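Local coordinates for probable thiol peroxidase (Chromobacterium violaceum, PDB 3KEB), which probably reduces peroxides as a thiol-dependent peroxidase of the thioredoxin-like redoxin family, at residues A[46-60]-A[82-96]. Sequence-based numbering, arbitrary orientation. Where two conformers were deposited one is given.
Sequences FSHTPKLIVTLLSVD and HLKLIVITVDSPSSL
Leu52 and Ile86 lie on neighbouring parallel strands, 51-55 and 84-89, and the bond from Ile86 N to Leu52 O (2.9 Å) belongs to a ladder running from Pro50 O to Leu56 N. With helix 67-77 between them, the strands form a beta-alpha-beta crossover in the central sheet of the thioredoxin-like fold. Beta-branched Val54 and Val87 on one face, Ile53 and Ile86 on the other, suit the extended backbone; Leu52 and Leu85, bulky and apolar, share the valines' face and pack on Leu77 of that helix.

Ile86 can be followed outward. Its CB rests beside Ile53 CG1. With CG1 turned opposite the carbonyl carbon (chi1 -59°) and the chain then extended, Ile86 CD1 lies 3.8 Å from Lys51 CD. The same methyl sits over one face of the Phe46 ring, Ile86 CD1 being 3.8 Å from the ring centroid, a CH-pi contact. A slim unbranched ethyl arm suits this place between an aromatic face and an aliphatic lysine stem. Lys51 bends so that its NZ donates to Phe46 O and Thr49 O, tying down the turn that carries the ring.

Beyond the strands, the Asp91 carboxylate takes over the link between the segments. Ser58 OG donates to Asp91 OD1 (2.7 Å) on the syn lone pair and accepts from Asp60 N in an ST turn. Val59 N meets Asp91 OD2 (2.9 Å) on its syn side. Thr89 OG1 approaches Asp91 OD2 from above the carboxylate plane (2.7 Å) and accepts from Asp91 N in a second ST turn. Asp91 OD1 also bonds Ser92 OG of the second subunit, placing this end of the contact at the dimer interface. The hydroxyls and backbone N-H gripping this buried carboxylate probably favour the anion, although Asp60 nearby would work against it; one side chain thus joins the ST turn Ser58-Asp60 to the neighbouring subunit.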
loop_
_atom_site.group_PDB
_atom_site.type_symbol
_atom_site.label_atom_id
_atom_site.label_comp_id
_atom_site.label_asym_id
_atom_site.label_seq_id
_atom_site.Cartn_x
_atom_site.Cartn_y
_atom_site.Cartn_z
ATOM N N PHE A 46 -15.182 -7.787 13.736
ATOM C CA PHE A 46 -14.633 -8.960 14.408
ATOM C C PHE A 46 -15.280 -9.045 15.771
ATOM O O PHE A 46 -14.619 -9.121 16.801
ATOM C CB PHE A 46 -13.116 -8.825 14.526
ATOM C CG PHE A 46 -12.464 -8.472 13.230
ATOM C CD1 PHE A 46 -12.327 -9.425 12.245
ATOM C CD2 PHE A 46 -12.081 -7.175 12.956
ATOM C CE1 PHE A 46 -11.767 -9.119 11.028
ATOM C CE2 PHE A 46 -11.487 -6.867 11.734
ATOM C CZ PHE A 46 -11.356 -7.847 10.764
ATOM N N SER A 47 -16.600 -9.053 15.791
ATOM C CA SER A 47 -17.268 -9.071 17.074
ATOM C C SER A 47 -17.326 -10.497 17.650
ATOM O O SER A 47 -17.211 -11.533 16.939
ATOM C CB SER A 47 -18.638 -8.393 16.995
ATOM O OG SER A 47 -19.397 -9.033 15.992
ATOM N N HIS A 48 -17.397 -10.508 18.973
ATOM C CA HIS A 48 -17.484 -11.715 19.768
ATOM C C HIS A 48 -16.368 -12.721 19.488
ATOM O O HIS A 48 -16.619 -13.931 19.425
ATOM C CB HIS A 48 -18.876 -12.345 19.601
ATOM C CG HIS A 48 -19.995 -11.404 19.966
ATOM N ND1 HIS A 48 -20.770 -10.757 19.017
ATOM C CD2 HIS A 48 -20.455 -10.993 21.171
ATOM C CE1 HIS A 48 -21.679 -10.016 19.629
ATOM N NE2 HIS A 48 -21.516 -10.147 20.934
ATOM N N THR A 49 -15.142 -12.237 19.306
ATOM C CA THR A 49 -14.016 -13.137 19.249
ATOM C C THR A 49 -12.776 -12.514 19.833
ATOM O O THR A 49 -12.537 -11.304 19.665
ATOM C CB THR A 49 -13.692 -13.636 17.778
ATOM O OG1 THR A 49 -12.610 -14.572 17.841
ATOM C CG2 THR A 49 -13.293 -12.488 16.862
ATOM N N PRO A 50 -11.978 -13.319 20.528
ATOM C CA PRO A 50 -10.674 -12.822 20.888
ATOM C C PRO A 50 -9.854 -12.740 19.624
ATOM O O PRO A 50 -10.185 -13.383 18.638
ATOM C CB PRO A 50 -10.110 -13.874 21.844
ATOM C CG PRO A 50 -11.008 -15.066 21.731
ATOM C CD PRO A 50 -12.248 -14.677 21.047
ATOM N N LYS A 51 -8.825 -11.927 19.674
ATOM C CA LYS A 51 -7.962 -11.744 18.507
ATOM C C LYS A 51 -6.564 -11.436 18.768
ATOM O O LYS A 51 -6.193 -10.971 19.830
ATOM C CB LYS A 51 -8.519 -10.694 17.602
ATOM C CG LYS A 51 -8.848 -9.405 18.226
ATOM C CD LYS A 51 -10.205 -9.190 17.726
ATOM C CE LYS A 51 -10.907 -8.096 18.322
ATOM N NZ LYS A 51 -12.424 -8.519 18.442
ATOM N N LEU A 52 -5.773 -11.752 17.760
ATOM C CA LEU A 52 -4.333 -11.549 17.755
ATOM C C LEU A 52 -4.095 -10.601 16.568
ATOM O O LEU A 52 -4.248 -10.988 15.401
ATOM C CB LEU A 52 -3.614 -12.896 17.556
ATOM C CG LEU A 52 -2.135 -12.860 17.893
ATOM C CD1 LEU A 52 -1.804 -12.413 19.387
ATOM C CD2 LEU A 52 -1.504 -14.247 17.640
ATOM N N ILE A 53 -3.852 -9.342 16.884
ATOM C CA ILE A 53 -3.537 -8.322 15.855
ATOM C C ILE A 53 -2.020 -8.263 15.626
ATOM O O ILE A 53 -1.245 -8.278 16.568
ATOM C CB ILE A 53 -4.082 -6.956 16.255
ATOM C CG1 ILE A 53 -5.617 -6.999 16.346
ATOM C CG2 ILE A 53 -3.604 -5.841 15.296
ATOM C CD1 ILE A 53 -6.179 -5.802 16.880
ATOM N N VAL A 54 -1.604 -8.296 14.371
ATOM C CA VAL A 54 -0.220 -8.220 14.034
ATOM C C VAL A 54 -0.066 -7.209 12.936
ATOM O O VAL A 54 -0.776 -7.297 11.922
ATOM C CB VAL A 54 0.321 -9.599 13.511
ATOM C CG1 VAL A 54 1.688 -9.474 12.978
ATOM C CG2 VAL A 54 0.337 -10.669 14.662
ATOM N N THR A 55 0.852 -6.273 13.147
ATOM C CA THR A 55 1.293 -5.383 12.092
ATOM C C THR A 55 2.594 -5.955 11.542
ATOM O O THR A 55 3.454 -6.435 12.287
ATOM C CB THR A 55 1.496 -3.965 12.611
ATOM O OG1 THR A 55 2.391 -3.995 13.770
ATOM C CG2 THR A 55 0.148 -3.346 12.960
ATOM N N LEU A 56 2.666 -6.019 10.218
ATOM C CA LEU A 56 3.882 -6.444 9.492
ATOM C C LEU A 56 4.303 -5.269 8.649
ATOM O O LEU A 56 3.527 -4.246 8.508
ATOM C CB LEU A 56 3.601 -7.677 8.599
ATOM C CG LEU A 56 2.964 -8.956 9.181
ATOM C CD1 LEU A 56 2.503 -9.904 8.080
ATOM C CD2 LEU A 56 3.919 -9.629 10.117
ATOM N N LEU A 57 5.574 -5.256 8.241
ATOM C CA LEU A 57 6.004 -4.238 7.285
ATOM C C LEU A 57 5.225 -4.377 6.008
ATOM O O LEU A 57 4.547 -3.445 5.453
ATOM C CB LEU A 57 7.513 -4.272 7.024
ATOM C CG LEU A 57 8.422 -3.917 8.172
ATOM C CD1 LEU A 57 9.923 -4.090 7.771
ATOM C CD2 LEU A 57 8.091 -2.385 8.610
ATOM N N SER A 58 5.199 -5.607 5.458
ATOM C CA SER A 58 4.430 -5.789 4.320
ATOM C C SER A 58 4.351 -7.379 4.075
ATOM O O SER A 58 5.208 -8.017 4.573
ATOM C CB SER A 58 5.187 -5.358 3.090
ATOM O OG SER A 58 4.664 -5.946 1.850
ATOM N N VAL A 59 3.301 -7.883 3.469
ATOM C CA VAL A 59 3.206 -9.306 3.005
ATOM C C VAL A 59 4.173 -9.649 1.861
ATOM O O VAL A 59 4.356 -10.844 1.532
ATOM C CB VAL A 59 1.758 -9.703 2.524
ATOM C CG1 VAL A 59 0.751 -9.696 3.655
ATOM C CG2 VAL A 59 1.259 -8.813 1.342
ATOM N N ASP A 60 4.856 -8.657 1.313
ATOM C CA ASP A 60 5.875 -8.868 0.314
ATOM C C ASP A 60 7.286 -8.690 0.835
ATOM O O ASP A 60 8.228 -8.598 0.068
ATOM C CB ASP A 60 5.565 -7.984 -0.891
ATOM C CG ASP A 60 4.413 -8.523 -1.700
ATOM O OD1 ASP A 60 4.546 -9.680 -2.170
ATOM O OD2 ASP A 60 3.424 -7.817 -1.914
ATOM N N HIS A 82 -9.221 -20.520 18.374
ATOM C CA HIS A 82 -10.352 -19.616 18.560
ATOM C C HIS A 82 -9.942 -18.153 18.523
ATOM O O HIS A 82 -10.776 -17.269 18.694
ATOM C CB HIS A 82 -11.105 -19.958 19.845
ATOM C CG HIS A 82 -11.609 -21.364 19.884
ATOM N ND1 HIS A 82 -12.143 -21.924 21.022
ATOM C CD2 HIS A 82 -11.676 -22.318 18.930
ATOM C CE1 HIS A 82 -12.492 -23.176 20.772
ATOM N NE2 HIS A 82 -12.236 -23.438 19.506
ATOM N N LEU A 83 -8.658 -17.927 18.306
ATOM C CA LEU A 83 -8.059 -16.631 18.304
ATOM C C LEU A 83 -8.006 -16.167 16.844
ATOM O O LEU A 83 -7.346 -16.837 15.994
ATOM C CB LEU A 83 -6.676 -16.759 18.915
ATOM C CG LEU A 83 -6.127 -15.680 19.842
ATOM C CD1 LEU A 83 -6.989 -15.539 21.071
ATOM C CD2 LEU A 83 -4.692 -16.014 20.233
ATOM N N LYS A 84 -8.681 -15.078 16.563
ATOM C CA LYS A 84 -8.766 -14.520 15.205
ATOM C C LYS A 84 -7.498 -13.707 14.898
ATOM O O LYS A 84 -7.239 -12.674 15.553
ATOM C CB LYS A 84 -10.019 -13.640 15.042
ATOM C CG LYS A 84 -10.169 -12.941 13.734
ATOM C CD LYS A 84 -10.349 -13.938 12.562
ATOM C CE LYS A 84 -10.499 -13.278 11.187
ATOM N NZ LYS A 84 -10.826 -14.340 10.192
ATOM N N LEU A 85 -6.761 -14.147 13.894
ATOM C CA LEU A 85 -5.539 -13.478 13.452
ATOM C C LEU A 85 -5.929 -12.374 12.474
ATOM O O LEU A 85 -6.600 -12.647 11.423
ATOM C CB LEU A 85 -4.599 -14.478 12.772
ATOM C CG LEU A 85 -3.258 -13.878 12.288
ATOM C CD1 LEU A 85 -2.554 -13.094 13.423
ATOM C CD2 LEU A 85 -2.358 -14.891 11.724
ATOM N N ILE A 86 -5.582 -11.142 12.848
ATOM C CA ILE A 86 -5.849 -9.927 12.060
ATOM C C ILE A 86 -4.474 -9.270 11.713
ATOM O O ILE A 86 -3.763 -8.769 12.600
ATOM C CB ILE A 86 -6.716 -8.902 12.814
ATOM C CG1 ILE A 86 -8.071 -9.542 13.205
ATOM C CG2 ILE A 86 -6.949 -7.682 11.942
ATOM C CD1 ILE A 86 -8.897 -8.694 14.193
ATOM N N VAL A 87 -4.111 -9.328 10.434
ATOM C CA VAL A 87 -2.853 -8.781 9.938
ATOM C C VAL A 87 -3.155 -7.414 9.334
ATOM O O VAL A 87 -4.071 -7.276 8.514
ATOM C CB VAL A 87 -2.217 -9.704 8.893
ATOM C CG1 VAL A 87 -0.999 -9.038 8.202
ATOM C CG2 VAL A 87 -1.817 -11.046 9.528
ATOM N N ILE A 88 -2.380 -6.401 9.731
ATOM C CA ILE A 88 -2.559 -5.043 9.270
ATOM C C ILE A 88 -1.236 -4.571 8.673
ATOM O O ILE A 88 -0.167 -4.726 9.314
ATOM C CB ILE A 88 -3.008 -4.072 10.389
ATOM C CG1 ILE A 88 -4.311 -4.607 11.028
ATOM C CG2 ILE A 88 -3.172 -2.610 9.837
ATOM C CD1 ILE A 88 -4.787 -3.857 12.274
ATOM N N THR A 89 -1.308 -3.998 7.462
ATOM C CA THR A 89 -0.134 -3.444 6.842
ATOM C C THR A 89 -0.454 -2.264 5.948
ATOM O O THR A 89 -1.612 -1.940 5.695
ATOM C CB THR A 89 0.664 -4.457 5.972
ATOM O OG1 THR A 89 0.006 -4.619 4.724
ATOM C CG2 THR A 89 0.810 -5.879 6.591
ATOM N N VAL A 90 0.594 -1.672 5.406
ATOM C CA VAL A 90 0.493 -0.584 4.455
ATOM C C VAL A 90 0.245 -1.025 3.030
ATOM O O VAL A 90 0.032 -0.185 2.140
ATOM C CB VAL A 90 1.773 0.336 4.511
ATOM C CG1 VAL A 90 2.924 -0.206 3.653
ATOM C CG2 VAL A 90 1.406 1.748 4.109
ATOM N N ASP A 91 0.273 -2.330 2.805
ATOM C CA ASP A 91 0.032 -2.863 1.474
ATOM C C ASP A 91 -1.335 -2.461 0.957
ATOM O O ASP A 91 -2.285 -2.268 1.749
ATOM C CB ASP A 91 0.109 -4.381 1.472
ATOM C CG ASP A 91 1.442 -4.883 1.868
ATOM O OD1 ASP A 91 2.451 -4.428 1.264
ATOM O OD2 ASP A 91 1.506 -5.785 2.757
ATOM N N SER A 92 -1.453 -2.374 -0.360
ATOM C CA SER A 92 -2.745 -2.113 -0.971
ATOM C C SER A 92 -3.676 -3.333 -0.753
ATOM O O SER A 92 -3.199 -4.478 -0.683
ATOM C CB SER A 92 -2.624 -1.869 -2.459
ATOM O OG SER A 92 -2.142 -3.041 -3.102
ATOM N N PRO A 93 -5.005 -3.095 -0.740
ATOM C CA PRO A 93 -5.890 -4.238 -0.776
ATOM C C PRO A 93 -5.588 -5.201 -1.926
ATOM O O PRO A 93 -5.658 -6.420 -1.742
ATOM C CB PRO A 93 -7.258 -3.609 -0.917
ATOM C CG PRO A 93 -7.145 -2.269 -0.251
ATOM C CD PRO A 93 -5.720 -1.820 -0.569
ATOM N N SER A 94 -5.275 -4.685 -3.100
ATOM C CA SER A 94 -4.966 -5.547 -4.259
ATOM C C SER A 94 -3.790 -6.501 -3.970
ATOM O O SER A 94 -3.814 -7.689 -4.378
ATOM C CB SER A 94 -4.654 -4.689 -5.500
ATOM O OG SER A 94 -5.691 -3.691 -5.653
ATOM N N SER A 95 -2.719 -5.963 -3.388
ATOM C CA SER A 95 -1.566 -6.799 -3.012
ATOM C C SER A 95 -1.886 -7.801 -1.907
ATOM O O SER A 95 -1.379 -8.910 -1.935
ATOM C CB SER A 95 -0.368 -5.949 -2.576
ATOM O OG SER A 95 0.006 -5.094 -3.636
ATOM N N LEU A 96 -2.728 -7.414 -0.950
ATOM C CA LEU A 96 -3.167 -8.339 0.123
ATOM C C LEU A 96 -3.971 -9.503 -0.519
ATOM O O LEU A 96 -3.777 -10.674 -0.184
ATOM C CB LEU A 96 -3.960 -7.577 1.184
ATOM C CG LEU A 96 -3.170 -6.567 2.015
ATOM C CD1 LEU A 96 -4.099 -5.709 2.940
ATOM C CD2 LEU A 96 -2.076 -7.274 2.811
HETATM O O HOH W 1 3.231 -1.905 6.838
HETATM O O HOH W 2 1.341 -9.959 -2.254
#